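Local coordinates for protein UTP--glucose-1-phosphate uridylyltransferase (Acinetobacter baumannii, PDB 6IKX) that catalyses the formation of UDP-glucose and diphosphate from UTP and alpha-D-glucose 1-phosphate, at residues 3-9 against 48-54; 14-18 against 257-261; 23-27 against 58-62; 27-31 against 264-268. The protein carries 1 engineered substitution. All coordinates share one frame; numbering follows the deposited sequence.

Contact 1. Residues 3-9 against 48-54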
loop_
_atom_site.group_PDB
_atom_site.type_symbol
_atom_site.label_atom_id
_atom_site.label_comp_id
_atom_site.label_asym_id
_atom_site.label_seq_id
_atom_site.Cartn_x
_atom_site.Cartn_y
_atom_site.Cartn_z
ATOM N N LYS A 3 11.412 -8.845 28.190
ATOM C CA LYS A 3 10.116 -9.086 27.496
ATOM C C LYS A 3 10.017 -8.322 26.157
ATOM O O LYS A 3 9.085 -8.634 25.379
ATOM C CB LYS A 3 8.953 -8.689 28.412
ATOM C CG LYS A 3 8.877 -9.397 29.762
ATOM C CD LYS A 3 8.525 -10.886 29.701
ATOM C CE LYS A 3 9.729 -11.811 29.766
ATOM N NZ LYS A 3 9.481 -13.033 30.576
ATOM N N LYS A 4 10.872 -7.322 25.920
ATOM C CA LYS A 4 10.880 -6.463 24.706
ATOM C C LYS A 4 12.088 -6.731 23.781
ATOM O O LYS A 4 13.183 -6.992 24.263
ATOM C CB LYS A 4 10.900 -5.003 25.129
ATOM C CG LYS A 4 9.809 -4.656 26.091
ATOM C CD LYS A 4 9.737 -3.204 26.368
ATOM C CE LYS A 4 8.504 -2.900 27.185
ATOM N NZ LYS A 4 8.187 -1.470 27.061
ATOM N N ALA A 5 11.872 -6.650 22.476
ATOM C CA ALA A 5 12.913 -6.767 21.436
ATOM C C ALA A 5 12.626 -5.730 20.357
ATOM O O ALA A 5 11.488 -5.666 19.900
ATOM C CB ALA A 5 12.973 -8.166 20.871
ATOM N N VAL A 6 13.654 -4.992 19.964
ATOM C CA VAL A 6 13.628 -4.026 18.833
ATOM C C VAL A 6 14.155 -4.735 17.578
ATOM O O VAL A 6 15.257 -5.288 17.671
ATOM C CB VAL A 6 14.445 -2.782 19.204
ATOM C CG1 VAL A 6 14.628 -1.862 17.996
ATOM C CG2 VAL A 6 13.777 -2.066 20.376
ATOM N N LEU A 7 13.329 -4.878 16.532
ATOM C CA LEU A 7 13.795 -5.438 15.229
ATOM C C LEU A 7 13.911 -4.264 14.286
ATOM O O LEU A 7 12.892 -3.695 13.902
ATOM C CB LEU A 7 12.836 -6.449 14.613
ATOM C CG LEU A 7 12.366 -7.627 15.445
ATOM C CD1 LEU A 7 12.272 -8.885 14.593
ATOM C CD2 LEU A 7 13.212 -7.837 16.694
ATOM N N PRO A 8 15.118 -3.775 13.975
ATOM C CA PRO A 8 15.256 -2.574 13.151
ATOM C C PRO A 8 15.139 -3.032 11.695
ATOM O O PRO A 8 16.020 -3.704 11.297
ATOM C CB PRO A 8 16.656 -2.030 13.489
ATOM C CG PRO A 8 17.124 -2.907 14.626
ATOM C CD PRO A 8 16.426 -4.245 14.426
ATOM N N VAL A 9 14.031 -2.725 11.017
ATOM C CA VAL A 9 13.670 -3.288 9.671
ATOM C C VAL A 9 13.329 -2.140 8.689
ATOM O O VAL A 9 12.505 -2.348 7.803
ATOM C CB VAL A 9 12.492 -4.284 9.815
ATOM C CG1 VAL A 9 12.841 -5.486 10.681
ATOM C CG2 VAL A 9 11.255 -3.605 10.359
ATOM N N ILE A 48 10.438 -13.466 24.524
ATOM C CA ILE A 48 10.020 -12.089 24.129
ATOM C C ILE A 48 8.500 -12.095 23.959
ATOM O O ILE A 48 7.929 -13.091 23.444
ATOM C CB ILE A 48 10.770 -11.563 22.881
ATOM C CG1 ILE A 48 12.286 -11.518 23.109
ATOM C CG2 ILE A 48 10.217 -10.202 22.426
ATOM C CD1 ILE A 48 12.716 -10.558 24.200
ATOM N N GLU A 49 7.882 -10.990 24.337
ATOM C CA GLU A 49 6.411 -10.814 24.333
ATOM C C GLU A 49 5.977 -9.628 23.480
ATOM O O GLU A 49 4.815 -9.647 23.059
ATOM C CB GLU A 49 5.936 -10.603 25.774
ATOM C CG GLU A 49 5.926 -11.910 26.554
ATOM C CD GLU A 49 5.443 -11.838 27.990
ATOM O OE1 GLU A 49 5.112 -10.722 28.465
ATOM O OE2 GLU A 49 5.429 -12.902 28.630
ATOM N N GLN A 50 6.829 -8.607 23.355
ATOM C CA GLN A 50 6.569 -7.358 22.605
ATOM C C GLN A 50 7.651 -7.213 21.528
ATOM O O GLN A 50 8.862 -6.961 21.907
ATOM C CB GLN A 50 6.558 -6.144 23.531
ATOM C CG GLN A 50 5.900 -4.910 22.905
ATOM C CD GLN A 50 6.016 -3.679 23.772
ATOM O OE1 GLN A 50 7.024 -3.432 24.438
ATOM N NE2 GLN A 50 4.965 -2.885 23.778
ATOM N N ILE A 51 7.243 -7.438 20.261
ATOM C CA ILE A 51 8.077 -7.275 19.035
ATOM C C ILE A 51 7.948 -5.817 18.609
ATOM O O ILE A 51 6.840 -5.380 18.298
ATOM C CB ILE A 51 7.662 -8.285 17.949
ATOM C CG1 ILE A 51 7.993 -9.719 18.382
ATOM C CG2 ILE A 51 8.313 -7.964 16.603
ATOM C CD1 ILE A 51 9.456 -9.928 18.716
ATOM N N ILE A 52 9.028 -5.050 18.696
ATOM C CA ILE A 52 9.019 -3.600 18.350
ATOM C C ILE A 52 9.716 -3.444 17.003
ATOM O O ILE A 52 10.963 -3.443 17.001
ATOM C CB ILE A 52 9.685 -2.762 19.454
ATOM C CG1 ILE A 52 9.123 -3.134 20.830
ATOM C CG2 ILE A 52 9.540 -1.267 19.158
ATOM C CD1 ILE A 52 9.807 -2.455 21.997
ATOM N N LEU A 53 8.947 -3.399 15.909
ATOM C CA LEU A 53 9.482 -3.227 14.522
ATOM C C LEU A 53 9.817 -1.734 14.320
ATOM O O LEU A 53 8.889 -0.924 14.417
ATOM C CB LEU A 53 8.409 -3.643 13.500
ATOM C CG LEU A 53 7.905 -5.076 13.559
ATOM C CD1 LEU A 53 6.837 -5.312 12.522
ATOM C CD2 LEU A 53 9.017 -6.067 13.365
ATOM N N VAL A 54 11.070 -1.356 14.077
ATOM C CA VAL A 54 11.398 0.036 13.656
ATOM C C VAL A 54 11.349 0.023 12.135
ATOM O O VAL A 54 12.206 -0.657 11.518
ATOM C CB VAL A 54 12.762 0.513 14.191
ATOM C CG1 VAL A 54 13.008 1.973 13.887
ATOM C CG2 VAL A 54 12.855 0.312 15.683
#
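Lys-3 O takes two N-H groups at once, from Glu-49 N at 2.8 Å and from Gln-50 N at 3.0 Å, just where residues 48-54 enter their strand. The backbone ladder then climbs through Ala-5 N to Gln-50 O, Ile-52 N to Ala-5 O (2.8 Å), Leu-7 N to Ile-52 O, Val-54 N to Leu-7 O and Val-9 N to Val-54 O. This is the parallel heart of the GT-A nucleotidyltransferase fold. The two strands form a beta-alpha-beta crossover through helix 35-44; strand 125-128 bonds the far edge of 4-8, strand 97-102 that of 50-55, and Pro-8 is a UTP-binding residue. On the face of Lys-4, Val-6 and Pro-8, the extended Lys-4 chain rises alongside Gln-50, with CE 3.2 Å from Gln-50 OE1, and carries its ammonium on to Val-119 O. Further along, CG1 of Val-6 sits anti to its own N (chi1 171°) and meets Val-54 CG2 at 3.6 Å. On the other face Ala-5 CB rests on Ile-48 CG2 at 3.8 Å, and Leu-7 CB touches Leu-53 CD2 at 4.0 Å, while helix 35-44 packs against Leu-7 and Ile-51.

Contact 2. Residues 14-18 against 257-261; sequences TRFLP and DCGSK. With SO4 (sulfate ion), chain F.
Phe-16 and Lys-261 make the close-packed half of this contact, in which the glycine-rich signature loop of the nucleotidyltransferases meets the turn leading into helix 261-273. Lys-261 CA lies over one face of the Phe-16 ring, and CG comes down at the rim, 3.4 Å from Phe-16 CD1. Extended beyond CG, the lysine runs on past the phenyl group until NZ comes 3.2 Å from Pro-18 CD. There it also makes a long, weak ion pair with Asp-32 of a neighbouring subunit. The carbonyl oxygen of Cys-258 approaches the ring obliquely, 3.4 Å from Phe-16 CD2.

The other half is looser and more open to solvent. The exposed Arg-15 crosses Asp-257 at about a right angle, with guanidinium and carboxylate planes only 22° apart. Even so, the salt bridge from Arg-15 NH1 to Asp-257 OD1 is weak at 3.5 Å, and Asp-131 adds a further long ion pair to NH1. A sulfate, probably from the crystallisation liquor, sits at the loop's N-H groups, with Gly-13 N also bonded to it. Thr-14 and Arg-15 bind UTP, so the ion may mark a phosphate position. The Arg-15 N bond to it is weak. With chi1 at 51°, Thr-14 OG1 sits between its backbone N and carbonyl carbon, and OG1 and N both reach one sulfate oxygen, O4, OG1 at 3.0 Å and N weakly at 3.3 Å.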
loop_
_atom_site.group_PDB
_atom_site.type_symbol
_atom_site.label_atom_id
_atom_site.label_comp_id
_atom_site.label_asym_id
_atom_site.label_seq_id
_atom_site.Cartn_x
_atom_site.Cartn_y
_atom_site.Cartn_z
ATOM N N THR A 14 19.445 -2.595 -0.158
ATOM C CA THR A 14 20.338 -2.345 -1.296
ATOM C C THR A 14 21.117 -3.580 -1.613
ATOM O O THR A 14 21.387 -3.877 -2.745
ATOM C CB THR A 14 21.224 -1.111 -1.159
ATOM O OG1 THR A 14 21.898 -1.130 0.087
ATOM C CG2 THR A 14 20.383 0.113 -1.251
ATOM N N ARG A 15 21.480 -4.300 -0.577
ATOM C CA ARG A 15 22.007 -5.633 -0.733
ATOM C C ARG A 15 20.733 -6.511 -1.026
ATOM O O ARG A 15 19.624 -6.194 -0.552
ATOM C CB ARG A 15 22.757 -6.058 0.527
ATOM C CG ARG A 15 23.106 -4.908 1.482
ATOM C CD ARG A 15 24.207 -5.252 2.469
ATOM N NE ARG A 15 23.699 -5.789 3.728
ATOM C CZ ARG A 15 24.111 -6.928 4.266
ATOM N NH1 ARG A 15 23.602 -7.358 5.406
ATOM N NH2 ARG A 15 25.034 -7.640 3.658
ATOM N N PHE A 16 20.891 -7.581 -1.810
ATOM C CA PHE A 16 19.802 -8.488 -2.284
ATOM C C PHE A 16 18.857 -7.624 -3.089
ATOM O O PHE A 16 17.680 -7.666 -2.900
ATOM C CB PHE A 16 19.074 -9.238 -1.140
ATOM C CG PHE A 16 18.651 -10.615 -1.465
ATOM C CD1 PHE A 16 18.726 -11.101 -2.734
ATOM C CD2 PHE A 16 18.170 -11.420 -0.472
ATOM C CE1 PHE A 16 18.334 -12.376 -3.010
ATOM C CE2 PHE A 16 17.771 -12.692 -0.741
ATOM C CZ PHE A 16 17.856 -13.171 -2.014
ATOM N N LEU A 17 19.394 -6.909 -4.062
ATOM C CA LEU A 17 18.600 -5.904 -4.735
ATOM C C LEU A 17 17.484 -6.101 -5.687
ATOM O O LEU A 17 16.526 -5.349 -5.563
ATOM C CB LEU A 17 19.393 -4.719 -5.193
ATOM C CG LEU A 17 18.469 -3.516 -5.173
ATOM C CD1 LEU A 17 17.589 -3.474 -3.953
ATOM C CD2 LEU A 17 19.284 -2.264 -5.205
ATOM N N PRO A 18 17.563 -6.996 -6.654
ATOM C CA PRO A 18 16.395 -7.150 -7.522
ATOM C C PRO A 18 15.228 -7.636 -6.623
ATOM O O PRO A 18 14.186 -7.042 -6.627
ATOM C CB PRO A 18 16.840 -8.134 -8.595
ATOM C CG PRO A 18 18.194 -8.545 -8.246
ATOM C CD PRO A 18 18.714 -7.783 -7.079
ATOM N N ASP A 257 23.595 -14.920 6.757
ATOM C CA ASP A 257 23.438 -13.501 6.373
ATOM C C ASP A 257 22.601 -13.482 5.092
ATOM O O ASP A 257 23.190 -13.769 4.035
ATOM C CB ASP A 257 24.796 -12.805 6.259
ATOM C CG ASP A 257 24.654 -11.365 5.805
ATOM O OD1 ASP A 257 23.665 -10.724 6.191
ATOM O OD2 ASP A 257 25.503 -10.911 5.036
ATOM N N CYS A 258 21.290 -13.201 5.213
ATOM C CA CYS A 258 20.314 -13.151 4.095
ATOM C C CYS A 258 20.449 -11.829 3.342
ATOM O O CYS A 258 20.280 -11.838 2.110
ATOM C CB CYS A 258 18.902 -13.407 4.589
ATOM S SG CYS A 258 18.795 -15.080 5.269
ATOM N N GLY A 259 20.838 -10.760 4.032
ATOM C CA GLY A 259 21.202 -9.483 3.392
ATOM C C GLY A 259 22.140 -9.678 2.208
ATOM O O GLY A 259 22.231 -8.741 1.396
ATOM N N SER A 260 22.825 -10.830 2.114
ATOM C CA SER A 260 23.820 -11.149 1.049
ATOM C C SER A 260 23.423 -12.428 0.274
ATOM O O SER A 260 23.508 -13.544 0.865
ATOM C CB SER A 260 25.187 -11.277 1.642
ATOM O OG SER A 260 25.562 -12.644 1.707
ATOM N N LYS A 261 23.066 -12.270 -1.014
ATOM C CA LYS A 261 22.552 -13.313 -1.959
ATOM C C LYS A 261 23.159 -14.718 -1.725
ATOM O O LYS A 261 22.403 -15.711 -1.809
ATOM C CB LYS A 261 22.753 -12.838 -3.406
ATOM C CG LYS A 261 21.910 -11.627 -3.808
ATOM C CD LYS A 261 22.143 -11.110 -5.220
ATOM C CE LYS A 261 21.335 -9.856 -5.528
ATOM N NZ LYS A 261 21.436 -9.438 -6.954
HETATM S S SO4 F . 19.889 -2.012 3.246
HETATM O O1 SO4 F . 20.510 -1.968 4.559
HETATM O O2 SO4 F . 18.455 -2.070 3.386
HETATM O O3 SO4 F . 20.354 -3.182 2.510
HETATM O O4 SO4 F . 20.222 -0.802 2.533
#

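Contact 3. Residues 23-27 against 58-62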
loop_
_atom_site.group_PDB
_atom_site.type_symbol
_atom_site.label_atom_id
_atom_site.label_comp_id
_atom_site.label_asym_id
_atom_site.label_seq_id
_atom_site.Cartn_x
_atom_site.Cartn_y
_atom_site.Cartn_z
ATOM N N ILE A 23 9.565 -5.450 -2.608
ATOM C CA ILE A 23 9.068 -6.023 -1.329
ATOM C C ILE A 23 10.156 -5.835 -0.289
ATOM O O ILE A 23 11.335 -5.850 -0.587
ATOM C CB ILE A 23 8.696 -7.530 -1.427
ATOM C CG1 ILE A 23 9.921 -8.398 -1.727
ATOM C CG2 ILE A 23 7.562 -7.761 -2.407
ATOM C CD1 ILE A 23 9.667 -9.887 -1.721
ATOM N N PRO A 24 9.819 -5.808 1.005
ATOM C CA PRO A 24 10.870 -5.768 2.015
ATOM C C PRO A 24 11.898 -6.894 1.879
ATOM O O PRO A 24 11.514 -8.010 1.585
ATOM C CB PRO A 24 10.020 -5.824 3.289
ATOM C CG PRO A 24 8.758 -5.079 2.920
ATOM C CD PRO A 24 8.466 -5.627 1.539
ATOM N N LYS A 25 13.177 -6.601 2.125
ATOM C CA LYS A 25 14.214 -7.671 2.295
ATOM C C LYS A 25 13.701 -8.682 3.331
ATOM O O LYS A 25 13.935 -9.864 3.138
ATOM C CB LYS A 25 15.586 -7.142 2.727
ATOM C CG LYS A 25 15.578 -6.255 3.977
ATOM C CD LYS A 25 16.817 -5.356 4.205
ATOM C CE LYS A 25 16.455 -3.907 4.531
ATOM N NZ LYS A 25 16.087 -3.663 5.958
ATOM N N GLU A 26 13.002 -8.223 4.376
ATOM C CA GLU A 26 12.530 -9.071 5.498
ATOM C C GLU A 26 11.484 -10.066 4.993
ATOM O O GLU A 26 11.324 -11.084 5.651
ATOM C CB GLU A 26 11.965 -8.195 6.610
ATOM C CG GLU A 26 13.023 -7.304 7.253
ATOM C CD GLU A 26 13.298 -5.978 6.540
ATOM O OE1 GLU A 26 12.695 -5.703 5.433
ATOM O OE2 GLU A 26 14.109 -5.204 7.084
ATOM N N MET A 27 10.837 -9.783 3.846
ATOM C CA MET A 27 9.699 -10.573 3.288
ATOM C C MET A 27 10.184 -11.542 2.205
ATOM O O MET A 27 9.365 -12.233 1.564
ATOM C CB MET A 27 8.591 -9.653 2.761
ATOM C CG MET A 27 7.841 -8.969 3.892
ATOM S SD MET A 27 7.295 -10.170 5.156
ATOM C CE MET A 27 5.882 -10.785 4.253
ATOM N N SER A 58 7.598 1.916 3.357
ATOM C CA SER A 58 7.484 0.889 2.273
ATOM C C SER A 58 7.273 -0.535 2.823
ATOM O O SER A 58 7.186 -1.431 2.025
ATOM C CB SER A 58 8.703 0.906 1.374
ATOM O OG SER A 58 9.813 0.318 2.036
ATOM N N LYS A 59 7.202 -0.749 4.134
ATOM C CA LYS A 59 7.332 -2.095 4.762
ATOM C C LYS A 59 6.020 -2.576 5.433
ATOM O O LYS A 59 6.129 -3.347 6.453
ATOM C CB LYS A 59 8.405 -2.061 5.862
ATOM C CG LYS A 59 9.802 -1.595 5.470
ATOM C CD LYS A 59 10.551 -2.489 4.505
ATOM C CE LYS A 59 11.991 -2.077 4.326
ATOM N NZ LYS A 59 12.911 -2.978 5.055
ATOM N N ALA A 60 4.837 -2.165 4.925
ATOM C CA ALA A 60 3.509 -2.578 5.436
ATOM C C ALA A 60 3.396 -4.107 5.409
ATOM O O ALA A 60 2.826 -4.657 6.326
ATOM C CB ALA A 60 2.414 -1.971 4.627
ATOM N N SER A 61 3.946 -4.784 4.408
ATOM C CA SER A 61 3.745 -6.242 4.268
ATOM C C SER A 61 4.355 -6.975 5.477
ATOM O O SER A 61 3.943 -8.112 5.757
ATOM C CB SER A 61 4.293 -6.729 2.963
ATOM O OG SER A 61 5.696 -6.595 2.923
ATOM N N ILE A 62 5.313 -6.375 6.175
ATOM C CA ILE A 62 5.870 -6.996 7.414
ATOM C C ILE A 62 4.792 -6.964 8.510
ATOM O O ILE A 62 4.611 -7.961 9.187
ATOM C CB ILE A 62 7.172 -6.300 7.873
ATOM C CG1 ILE A 62 8.242 -6.238 6.774
ATOM C CG2 ILE A 62 7.700 -6.993 9.121
ATOM C CD1 ILE A 62 9.560 -5.591 7.209
HETATM O O HOH W 1 14.075 -3.955 2.056
#
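The carboxylate of Glu-26 is gripped at its oxygen edge by two ammonium groups and covered on one face by a methyl from Ile-62. Lys-59 NZ bonds Glu-26 OE1 at 2.8 Å, on the syn side and 17° out of the carboxylate plane. Lys-25 NZ meets Glu-26 OE2, also syn, at 2.7 Å but 31° off the plane and to its other side. Ile-62 CD1 lies over the face, 3.8 Å from Glu-26 CD, on the side to which Lys-59 NZ is displaced. A bend at chi2 (85°) folds the glutamate so that its carboxylate lies between the two lysines. With both oxygens held, the group has little freedom to rotate. The Lys-59 ammonium is satisfied further by Val-9 O and, weakly, by Gly-11 O; a water that takes the backbone N-H of Lys-25 also accepts a weak bond from Lys-59 NZ.

Outside this network the contact is mostly apolar. Pro-24 and the aliphatic part of Lys-59 slide past each other in opposite directions, CG of the proline 3.5 Å from Lys-59 CD. Ile-62 CG1 sits 3.9 Å from Pro-24 CB and 4.0 Å from Met-27 CG. At the start of helix 60-65, Ser-61 OG lies beside Pro-24 and Met-27, where Ile-23 of a neighbouring subunit packs on Ser-61.

The Pro-Lys-Glu sequence ends the signature loop of sugar-nucleotide pyrophosphorylases. Lys-25 binds UTP and UDP-glucose, and its bond to Glu-26, itself held by Lys-59, is consistent with placing the ammonium beside the nucleotide site.

Contact 4. Residues 27-31 against 264-268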
loop_
_atom_site.group_PDB
_atom_site.type_symbol
_atom_site.label_atom_id
_atom_site.label_comp_id
_atom_site.label_asym_id
_atom_site.label_seq_id
_atom_site.Cartn_x
_atom_site.Cartn_y
_atom_site.Cartn_z
ATOM N N MET A 27 10.837 -9.783 3.846
ATOM C CA MET A 27 9.699 -10.573 3.288
ATOM C C MET A 27 10.184 -11.542 2.205
ATOM O O MET A 27 9.365 -12.233 1.564
ATOM C CB MET A 27 8.591 -9.653 2.761
ATOM C CG MET A 27 7.841 -8.969 3.892
ATOM S SD MET A 27 7.295 -10.170 5.156
ATOM C CE MET A 27 5.882 -10.785 4.253
ATOM N N VAL A 28 11.487 -11.667 2.077
ATOM C CA VAL A 28 12.137 -12.582 1.109
ATOM C C VAL A 28 11.980 -14.033 1.579
ATOM O O VAL A 28 12.308 -14.355 2.753
ATOM C CB VAL A 28 13.598 -12.133 0.976
ATOM C CG1 VAL A 28 14.558 -13.250 0.636
ATOM C CG2 VAL A 28 13.670 -10.997 -0.037
ATOM N N THR A 29 11.582 -14.909 0.669
ATOM C CA THR A 29 11.057 -16.231 1.057
ATOM C C THR A 29 12.251 -17.145 1.281
ATOM O O THR A 29 13.170 -17.161 0.482
ATOM C CB THR A 29 9.879 -16.715 0.189
ATOM O OG1 THR A 29 10.079 -18.098 -0.127
ATOM C CG2 THR A 29 9.633 -15.866 -1.041
ATOM N N VAL A 30 12.225 -17.846 2.407
ATOM C CA VAL A 30 13.300 -18.778 2.810
ATOM C C VAL A 30 12.640 -20.135 2.984
ATOM O O VAL A 30 12.020 -20.362 4.037
ATOM C CB VAL A 30 13.977 -18.268 4.082
ATOM C CG1 VAL A 30 14.940 -19.297 4.670
ATOM C CG2 VAL A 30 14.658 -16.939 3.799
ATOM N N VAL A 31 12.698 -20.944 1.931
ATOM C CA VAL A 31 11.961 -22.230 1.807
ATOM C C VAL A 31 10.493 -21.919 1.492
ATOM O O VAL A 31 10.095 -22.005 0.321
ATOM C CB VAL A 31 12.093 -23.103 3.069
ATOM C CG1 VAL A 31 11.645 -24.525 2.803
ATOM C CG2 VAL A 31 13.503 -23.086 3.624
ATOM N N TYR A 264 21.925 -15.980 1.763
ATOM C CA TYR A 264 20.503 -16.314 1.491
ATOM C C TYR A 264 20.394 -17.739 0.922
ATOM O O TYR A 264 19.768 -18.606 1.583
ATOM C CB TYR A 264 19.862 -15.266 0.583
ATOM C CG TYR A 264 18.506 -15.651 0.052
ATOM C CD1 TYR A 264 17.390 -15.658 0.879
ATOM C CD2 TYR A 264 18.354 -16.052 -1.276
ATOM C CE1 TYR A 264 16.152 -16.061 0.399
ATOM C CE2 TYR A 264 17.112 -16.390 -1.780
ATOM C CZ TYR A 264 16.023 -16.423 -0.932
ATOM O OH TYR A 264 14.828 -16.789 -1.437
ATOM N N LEU A 265 21.007 -18.001 -0.236
ATOM C CA LEU A 265 21.032 -19.358 -0.865
ATOM C C LEU A 265 21.493 -20.382 0.185
ATOM O O LEU A 265 21.096 -21.538 0.119
ATOM C CB LEU A 265 21.961 -19.388 -2.094
ATOM C CG LEU A 265 21.650 -18.459 -3.272
ATOM C CD1 LEU A 265 20.219 -18.642 -3.725
ATOM N N LYS A 266 22.356 -19.997 1.113
ATOM C CA LYS A 266 22.897 -20.972 2.100
ATOM C C LYS A 266 21.787 -21.316 3.125
ATOM O O LYS A 266 21.596 -22.489 3.434
ATOM C CB LYS A 266 24.175 -20.385 2.715
ATOM C CG LYS A 266 25.028 -21.333 3.563
ATOM C CD LYS A 266 25.780 -20.567 4.658
ATOM C CE LYS A 266 26.949 -21.289 5.296
ATOM N NZ LYS A 266 26.618 -22.714 5.474
ATOM N N ALA A 267 21.045 -20.332 3.621
ATOM C CA ALA A 267 19.876 -20.522 4.516
ATOM C C ALA A 267 18.833 -21.384 3.785
ATOM O O ALA A 267 18.388 -22.415 4.338
ATOM C CB ALA A 267 19.307 -19.185 4.958
ATOM N N VAL A 268 18.508 -21.060 2.537
ATOM C CA VAL A 268 17.453 -21.835 1.832
ATOM C C VAL A 268 17.868 -23.303 1.853
ATOM O O VAL A 268 17.013 -24.139 2.049
ATOM C CB VAL A 268 17.212 -21.334 0.403
ATOM C CG1 VAL A 268 16.265 -22.268 -0.346
ATOM C CG2 VAL A 268 16.697 -19.901 0.402
#
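Tyr-264 reaches from its helix to the backbone of Thr-29, its OH donating a short bond of 2.6 Å to Thr-29 O. The hydroxyl approaches that oxygen nearly head-on, at a C=O...O angle of 168°, and the acceptor lies in the plane of the ring. Two valines meet the ring on its CE1 side. Val-28 CG1 presses in obliquely, 3.2 Å from Tyr-264 CE1, whereas Val-30 CG2 comes to the ring edge at 3.8 Å from that carbon. One helical turn on, Val-268 CG2 stands 3.8 Å above one ring face, offset toward its rim, so the helix backs that face while Val-30 meets the ring at its edge. Beyond the ring, Val-30 CG1 makes a looser touch to Ala-267 CB.

Further partners surround these groups. Tyr-264 CG stands anti to the backbone N (chi1 169°), which swings the ring over toward the strand with Val-268 still against one face; there it also meets the Phe-16 ring at about 60°. On the strand side, Val-30 O is bonded to Tyr-38 OH, and Val-28 pairs through its backbone with Ala-35. Thr-29 OG1 turns instead to Tyr-264 OH of a neighbouring subunit, and Thr-29 also packs on Val-28 of that chain. The small antiparallel hairpin 29-34 is thus joined to helix 261-273 within one chain, in a buried patch that doubles as part of the subunit interface of the tetramer.

How the contacts relate
From the N terminus, contact 1 closes the first loop, joining strand 4-8 to strand 50-55, and its span crosses all three others. Contact 2 starts on the loop after strand 4-8 and closes a span of most of the chain; contact 3, from 23-27 to helix 60-65, lies wholly within it. Contact 4 starts from Met-27, which it shares with the first segment of contact 3, and crosses contact 2 to end on helix 261-273. Contacts 1 and 3 touch through Val-9 and Lys-59, contacts 2 and 4 through Phe-16. Together they tie the central sheet to the signature loop and the late helix, contacts 2, 3 and 4 all touching one neighbouring subunit.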